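Local coordinates for oxysterol-binding protein homolog 3 (Saccharomyces cerevisiae, PDB 4IC4) that carries lipids in a hydrophobic pocket between membranes, in phosphoinositide-coupled, non-vesicular transport through the cytosol, and helps maintain sterol distribution inside the cell, at residues A[79-83]-A[135-139]; A[98-103]-A[220-224]; A[213-217]-A[242-246]. One frame throughout, in Å; residues are numbered along the deposited sequence.

How the contacts relate
From the N terminus, 79-83 links helix 71-76 to helix 83-88, and 98-103 lies on helix 94-104. Contact 1 closes a loop of 51 residues when strand 137-145 begins against the turn at 79-83. Strands then follow without a helix to strand 214-225, which carries 213-217 of contact 3 and then 220-224, where contact 2 brings the chain back to helix 94-104. Contact 3 closes last, joining the start of that strand to the loop 242-246. Contacts 1 and 2 cross, as do 2 and 3; contacts 1 and 3 follow in series. Phe101 of helix 94-104 packs on Phe79, Tyr81 and Ala82, joining contacts 1 and 2, whose centres are about 17 Å apart.

Contact 1 of 3, residues A[79-83]-A[135-139]; sequences FEYAP and MGFRL
Phe79 and Leu139 meet at a slant: the CD1 methyl of Leu139 approaches the Phe79 ring obliquely, 3.5 Å from CD2. The chi1 of Leu139 (168°) sets CG opposite the backbone N, and the isobutyl group runs from the strand toward that ring. Phe137, two residues back along the strand, also points toward the turn and meets it obliquely. Its far end lies between two residues of 79-83: CE2 is 3.5 Å from Ala82 CB, and CZ is 4.0 Å from Phe79 CB. Trp160 of the strand 160-172 touches both Ala82 and Phe137. Met135 passes Pro83 at an oblique angle, its sulfur doing the touching, with SD 3.5 Å from Pro83 CD and 3.7 Å from the carbonyl O of Glu80. The chain bends at chi3 (-86°), which turns CE along the turn to 4.2 Å from Glu80 O. An alanine here would lack the thioether, and the proline ring and the Glu80 carbonyl would probably lose their cover from the hairpin end. No hydrogen bond joins the segments, so apolar side chains carry the contact. The partners are two recognisable backbone motifs: a type I turn from Phe79 to Ala82, closed by Ala82 N to Phe79 O at 3.1 Å, and a G1 beta bulge, in which Gly136, at positive phi, and Phe137 both face Arg132 of the preceding strand.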
# COMPACT_ATOMS: atom_id res chain seq x y z
N PHE A 79 5.04 -3.32 2.07
CA PHE A 79 6.05 -4.36 2.24
C PHE A 79 7.41 -4.11 1.57
O PHE A 79 8.24 -5.02 1.48
CB PHE A 79 5.47 -5.71 1.80
CG PHE A 79 4.35 -6.18 2.67
CD1 PHE A 79 4.61 -6.83 3.87
CD2 PHE A 79 3.03 -5.91 2.33
CE1 PHE A 79 3.58 -7.21 4.72
CE2 PHE A 79 1.98 -6.28 3.18
CZ PHE A 79 2.26 -6.93 4.37
N GLU A 80 7.64 -2.89 1.11
CA GLU A 80 8.91 -2.55 0.48
C GLU A 80 10.09 -2.90 1.38
O GLU A 80 11.12 -3.36 0.91
CB GLU A 80 8.97 -1.06 0.14
CG GLU A 80 10.29 -0.63 -0.49
CD GLU A 80 10.39 0.86 -0.77
OE1 GLU A 80 9.41 1.60 -0.54
OE2 GLU A 80 11.47 1.29 -1.21
N TYR A 81 9.92 -2.68 2.69
CA TYR A 81 11.00 -2.95 3.64
C TYR A 81 10.70 -4.16 4.53
O TYR A 81 10.98 -4.17 5.74
CB TYR A 81 11.25 -1.70 4.50
CG TYR A 81 11.61 -0.48 3.68
CD1 TYR A 81 12.92 -0.29 3.22
CD2 TYR A 81 10.65 0.46 3.34
CE1 TYR A 81 13.25 0.83 2.43
CE2 TYR A 81 10.97 1.57 2.55
CZ TYR A 81 12.26 1.75 2.10
OH TYR A 81 12.56 2.85 1.32
N ALA A 82 10.13 -5.19 3.90
CA ALA A 82 9.80 -6.44 4.58
C ALA A 82 10.97 -7.05 5.35
O ALA A 82 10.76 -7.73 6.35
CB ALA A 82 9.27 -7.44 3.56
N PRO A 83 12.22 -6.85 4.88
CA PRO A 83 13.34 -7.43 5.63
C PRO A 83 13.39 -6.99 7.09
O PRO A 83 14.01 -7.64 7.93
CB PRO A 83 14.56 -6.98 4.83
CG PRO A 83 14.04 -7.00 3.43
CD PRO A 83 12.68 -6.36 3.56
N MET A 135 13.44 -11.30 -1.00
CA MET A 135 13.10 -10.93 0.38
C MET A 135 12.40 -12.06 1.10
O MET A 135 11.92 -11.91 2.22
CB MET A 135 12.24 -9.66 0.39
CG MET A 135 13.01 -8.42 -0.05
SD MET A 135 12.09 -6.89 0.16
CE MET A 135 11.17 -6.86 -1.36
N GLY A 136 12.32 -13.21 0.43
CA GLY A 136 11.70 -14.39 1.01
C GLY A 136 10.21 -14.36 1.27
O GLY A 136 9.73 -15.14 2.10
N PHE A 137 9.47 -13.50 0.60
CA PHE A 137 8.03 -13.46 0.85
C PHE A 137 7.19 -13.44 -0.41
O PHE A 137 7.67 -13.19 -1.51
CB PHE A 137 7.66 -12.26 1.73
CG PHE A 137 7.59 -10.94 0.99
CD1 PHE A 137 6.46 -10.59 0.26
CD2 PHE A 137 8.65 -10.04 1.05
CE1 PHE A 137 6.38 -9.36 -0.40
CE2 PHE A 137 8.59 -8.81 0.40
CZ PHE A 137 7.45 -8.46 -0.33
N ARG A 138 5.91 -13.74 -0.23
CA ARG A 138 4.96 -13.69 -1.33
C ARG A 138 3.72 -13.04 -0.75
O ARG A 138 3.42 -13.19 0.44
CB ARG A 138 4.63 -15.08 -1.85
CG ARG A 138 3.88 -15.97 -0.88
CD ARG A 138 3.67 -17.33 -1.49
NE ARG A 138 2.86 -18.19 -0.64
CZ ARG A 138 2.68 -19.49 -0.86
NH1 ARG A 138 3.26 -20.07 -1.91
NH2 ARG A 138 1.92 -20.20 -0.04
N LEU A 139 3.01 -12.32 -1.60
CA LEU A 139 1.82 -11.63 -1.17
C LEU A 139 0.71 -11.81 -2.19
O LEU A 139 0.97 -11.90 -3.39
CB LEU A 139 2.14 -10.14 -1.01
CG LEU A 139 1.06 -9.07 -0.84
CD1 LEU A 139 1.71 -7.80 -0.28
CD2 LEU A 139 0.36 -8.78 -2.16

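Contact 2 of 3, residues A[98-103]-A[220-224]; sequences VSAFAI and EFEVH
Ser99 OG, which passes 4.3 Å from the Val223 methyl CG2, is gripped by two hydrogen bonds, one to Ile95 O a turn earlier in its own helix and one to Ser231 OG on the strand beside Val223. This buried hydroxyl is thus satisfied where the helix meets the sheet, and the rest of the contact is apolar. Val98 and Val223 touch obliquely through single methyls, CG1 to CG1 at 3.9 Å; both of these methyls lie anti to their backbone N (chi1 174° in each valine). The other Val223 methyl, CG2, turns to Ala102 CB at 4.1 Å. Phe221 offers its rim: Ala102 CB sits in the plane of the ring at its edge, 4.0 Å from CZ, while Ile103 CG1 reaches the same CZ at 4.0 Å, also near the plane. The two side chains thus share the outer end of the phenyl group. Helix 98-103 crosses strand 220-224 at 138°, their axes 9.4 Å apart, which seats helix 94-104 against antiparallel strands of the OSBP-related domain's beta barrel. Trp198 of strand 195-199 packs on Val98, Ala102 and Val223, Ile233 of strand 230-235 lies against Ile103 and Phe221, and helix 83-88 touches Val98 through Ala88.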
# COMPACT_ATOMS: atom_id res chain seq x y z
N VAL A 98 9.56 -3.81 14.25
CA VAL A 98 8.19 -3.83 13.75
C VAL A 98 7.73 -2.38 13.64
O VAL A 98 7.02 -2.01 12.70
CB VAL A 98 7.25 -4.62 14.69
CG1 VAL A 98 5.80 -4.49 14.22
CG2 VAL A 98 7.65 -6.09 14.71
N SER A 99 8.14 -1.55 14.60
CA SER A 99 7.77 -0.14 14.58
C SER A 99 8.38 0.54 13.35
O SER A 99 7.73 1.33 12.67
CB SER A 99 8.25 0.56 15.85
OG SER A 99 7.58 0.04 16.99
N ALA A 100 9.64 0.23 13.07
CA ALA A 100 10.32 0.80 11.91
C ALA A 100 9.55 0.39 10.66
O ALA A 100 9.32 1.20 9.76
CB ALA A 100 11.76 0.29 11.83
N PHE A 101 9.15 -0.87 10.60
CA PHE A 101 8.39 -1.37 9.46
C PHE A 101 7.07 -0.62 9.31
O PHE A 101 6.71 -0.21 8.21
CB PHE A 101 8.11 -2.87 9.62
CG PHE A 101 7.25 -3.44 8.52
CD1 PHE A 101 7.79 -3.71 7.27
CD2 PHE A 101 5.89 -3.67 8.73
CE1 PHE A 101 6.99 -4.20 6.24
CE2 PHE A 101 5.08 -4.16 7.70
CZ PHE A 101 5.63 -4.42 6.45
N ALA A 102 6.37 -0.43 10.43
CA ALA A 102 5.08 0.26 10.42
C ALA A 102 5.14 1.68 9.88
O ALA A 102 4.21 2.15 9.24
CB ALA A 102 4.49 0.26 11.82
N ILE A 103 6.25 2.37 10.15
CA ILE A 103 6.43 3.74 9.70
C ILE A 103 7.02 3.84 8.29
O ILE A 103 6.74 4.80 7.56
CB ILE A 103 7.38 4.49 10.67
CG1 ILE A 103 6.75 4.58 12.06
CG2 ILE A 103 7.69 5.88 10.13
CD1 ILE A 103 7.70 5.08 13.14
N GLU A 220 -0.52 10.66 16.11
CA GLU A 220 0.29 9.55 16.57
C GLU A 220 -0.43 8.22 16.35
O GLU A 220 -1.58 8.19 15.93
CB GLU A 220 0.57 9.71 18.07
CG GLU A 220 -0.69 9.58 18.92
CD GLU A 220 -0.75 10.59 20.05
OE1 GLU A 220 0.15 10.58 20.91
OE2 GLU A 220 -1.71 11.39 20.08
N PHE A 221 0.27 7.13 16.64
CA PHE A 221 -0.31 5.79 16.52
C PHE A 221 0.56 4.82 17.31
O PHE A 221 1.73 5.12 17.59
CB PHE A 221 -0.46 5.36 15.05
CG PHE A 221 0.79 4.79 14.43
CD1 PHE A 221 0.95 3.42 14.31
CD2 PHE A 221 1.77 5.63 13.93
CE1 PHE A 221 2.07 2.88 13.69
CE2 PHE A 221 2.90 5.11 13.30
CZ PHE A 221 3.05 3.73 13.18
N GLU A 222 -0.00 3.68 17.68
CA GLU A 222 0.75 2.71 18.47
C GLU A 222 0.77 1.32 17.86
O GLU A 222 -0.14 0.91 17.14
CB GLU A 222 0.18 2.63 19.89
CG GLU A 222 0.05 3.97 20.60
CD GLU A 222 -0.25 3.82 22.08
OE1 GLU A 222 -1.18 3.07 22.43
OE2 GLU A 222 0.46 4.46 22.90
N VAL A 223 1.84 0.59 18.17
CA VAL A 223 2.00 -0.78 17.73
C VAL A 223 1.93 -1.58 19.01
O VAL A 223 2.59 -1.25 19.99
CB VAL A 223 3.37 -1.01 17.06
CG1 VAL A 223 3.55 -2.49 16.75
CG2 VAL A 223 3.47 -0.18 15.80
N HIS A 224 1.11 -2.63 19.02
CA HIS A 224 0.95 -3.45 20.21
C HIS A 224 1.33 -4.90 19.99
O HIS A 224 1.00 -5.50 18.97
CB HIS A 224 -0.50 -3.37 20.70
CG HIS A 224 -0.89 -2.01 21.19
ND1 HIS A 224 -0.43 -1.48 22.38
CD2 HIS A 224 -1.68 -1.06 20.63
CE1 HIS A 224 -0.92 -0.27 22.53
NE2 HIS A 224 -1.68 0.02 21.49

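Contact 3 of 3, residues A[213-217]-A[242-246]; sequences RYMEP and SGRSE
Gly243 meets Tyr214 and Glu216 through a shared water, where the loop between strands 230-235 and 247-253 folds over the start of strand 214-225 in the beta barrel of the OSBP-related domain. Water 1 is hydrogen-bonded to Gly243 O, to Glu216 OE2 at 2.8 Å and to Tyr214 OH at 2.6 Å, and it lies in the plane of the tyrosine ring at its edge. Next comes Arg244, whose aliphatic chain runs antiparallel to the Tyr214 side chain, alongside its ring: CB lies 3.9 Å from Tyr214 CE1, and CG and CD pass CD1. The ring and guanidinium planes stand 86° apart. Beyond CD, which rests 3.5 Å from Met215 O, the chain bends, and NH1 reaches water 2 at 2.9 Å; that water also accepts from Met215 N, tying strand backbone to loop side chain. NH1 bonds to Arg110 O as well. Ser245 makes the one direct hydrogen bond of the contact: its N points almost straight (176°) at Glu216 OE2, 2.8 Å away, from above the carboxylate plane. Glu216 reaches it with an extended chain, its CG set between the backbone N and the carbonyl carbon (chi1 73°). Lys206 holds the other oxygen, OE1, in a salt bridge, consistent with an ionised carboxylate in this buried place. Ser245 OG bonds to Asp236 O. Met215 turns away from the loop, its side chain about 9 Å from that of Lys118, which binds phosphatidylinositol 4-phosphate. Glu246 closes the segment by steadying Arg244: NE and NH2 grip it side-on, both landing on the single oxygen OE2 from the same face of the carboxylate, each at 3.1 Å.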
# COMPACT_ATOMS: atom_id res chain seq x y z
N ARG A 213 1.86 20.60 -4.00
CA ARG A 213 1.14 19.70 -3.11
C ARG A 213 2.11 18.73 -2.45
O ARG A 213 3.15 18.40 -3.01
CB ARG A 213 0.10 18.90 -3.92
CG ARG A 213 -1.00 19.75 -4.52
CD ARG A 213 -1.76 19.00 -5.60
NE ARG A 213 -2.21 17.68 -5.15
CZ ARG A 213 -2.89 16.82 -5.90
NH1 ARG A 213 -3.20 17.14 -7.15
NH2 ARG A 213 -3.24 15.64 -5.41
N TYR A 214 1.77 18.29 -1.24
CA TYR A 214 2.60 17.34 -0.51
C TYR A 214 1.81 16.66 0.60
O TYR A 214 0.72 17.11 0.96
CB TYR A 214 3.84 18.04 0.07
CG TYR A 214 3.57 19.01 1.20
CD1 TYR A 214 3.44 18.56 2.51
CD2 TYR A 214 3.45 20.37 0.95
CE1 TYR A 214 3.20 19.46 3.55
CE2 TYR A 214 3.21 21.27 1.98
CZ TYR A 214 3.08 20.81 3.28
OH TYR A 214 2.84 21.71 4.30
N MET A 215 2.35 15.58 1.12
CA MET A 215 1.70 14.83 2.19
C MET A 215 2.61 14.71 3.40
O MET A 215 3.84 14.70 3.28
CB MET A 215 1.32 13.43 1.71
CG MET A 215 0.13 13.40 0.78
SD MET A 215 -0.15 11.76 0.10
CE MET A 215 -0.52 10.83 1.59
N GLU A 216 2.00 14.60 4.57
CA GLU A 216 2.75 14.44 5.80
C GLU A 216 1.89 13.72 6.83
O GLU A 216 0.67 13.88 6.86
CB GLU A 216 3.18 15.81 6.35
CG GLU A 216 2.06 16.64 6.95
CD GLU A 216 2.52 18.01 7.42
OE1 GLU A 216 1.78 18.65 8.20
OE2 GLU A 216 3.61 18.46 7.01
N PRO A 217 2.51 12.88 7.67
CA PRO A 217 1.76 12.16 8.69
C PRO A 217 1.42 13.12 9.82
O PRO A 217 2.12 14.12 10.01
CB PRO A 217 2.74 11.07 9.13
CG PRO A 217 4.06 11.75 9.00
CD PRO A 217 3.93 12.48 7.67
N SER A 242 7.32 25.66 9.57
CA SER A 242 8.36 24.63 9.54
C SER A 242 8.32 23.75 8.29
O SER A 242 9.05 22.75 8.22
CB SER A 242 8.26 23.76 10.79
OG SER A 242 6.98 23.17 10.92
N GLY A 243 7.50 24.11 7.32
CA GLY A 243 7.40 23.33 6.10
C GLY A 243 6.81 21.95 6.35
O GLY A 243 6.07 21.76 7.32
N ARG A 244 7.14 20.99 5.49
CA ARG A 244 6.63 19.63 5.64
C ARG A 244 7.18 18.95 6.89
O ARG A 244 8.38 19.02 7.16
CB ARG A 244 6.98 18.79 4.41
CG ARG A 244 6.50 17.33 4.50
CD ARG A 244 6.78 16.55 3.22
NE ARG A 244 8.20 16.35 2.96
CZ ARG A 244 8.69 15.74 1.89
NH1 ARG A 244 7.87 15.25 0.96
NH2 ARG A 244 10.00 15.61 1.74
N SER A 245 6.30 18.32 7.65
CA SER A 245 6.71 17.61 8.86
C SER A 245 7.35 16.29 8.44
O SER A 245 6.70 15.45 7.81
CB SER A 245 5.50 17.32 9.75
OG SER A 245 5.87 16.45 10.81
N GLU A 246 8.62 16.10 8.79
CA GLU A 246 9.33 14.88 8.42
C GLU A 246 9.87 14.09 9.60
O GLU A 246 10.15 12.89 9.47
CB GLU A 246 10.47 15.23 7.46
CG GLU A 246 9.96 15.74 6.12
CD GLU A 246 11.08 16.16 5.19
OE1 GLU A 246 12.19 15.59 5.28
OE2 GLU A 246 10.84 17.06 4.35
O HOH W 1 3.19 21.18 6.81
O HOH W 2 5.07 14.46 0.85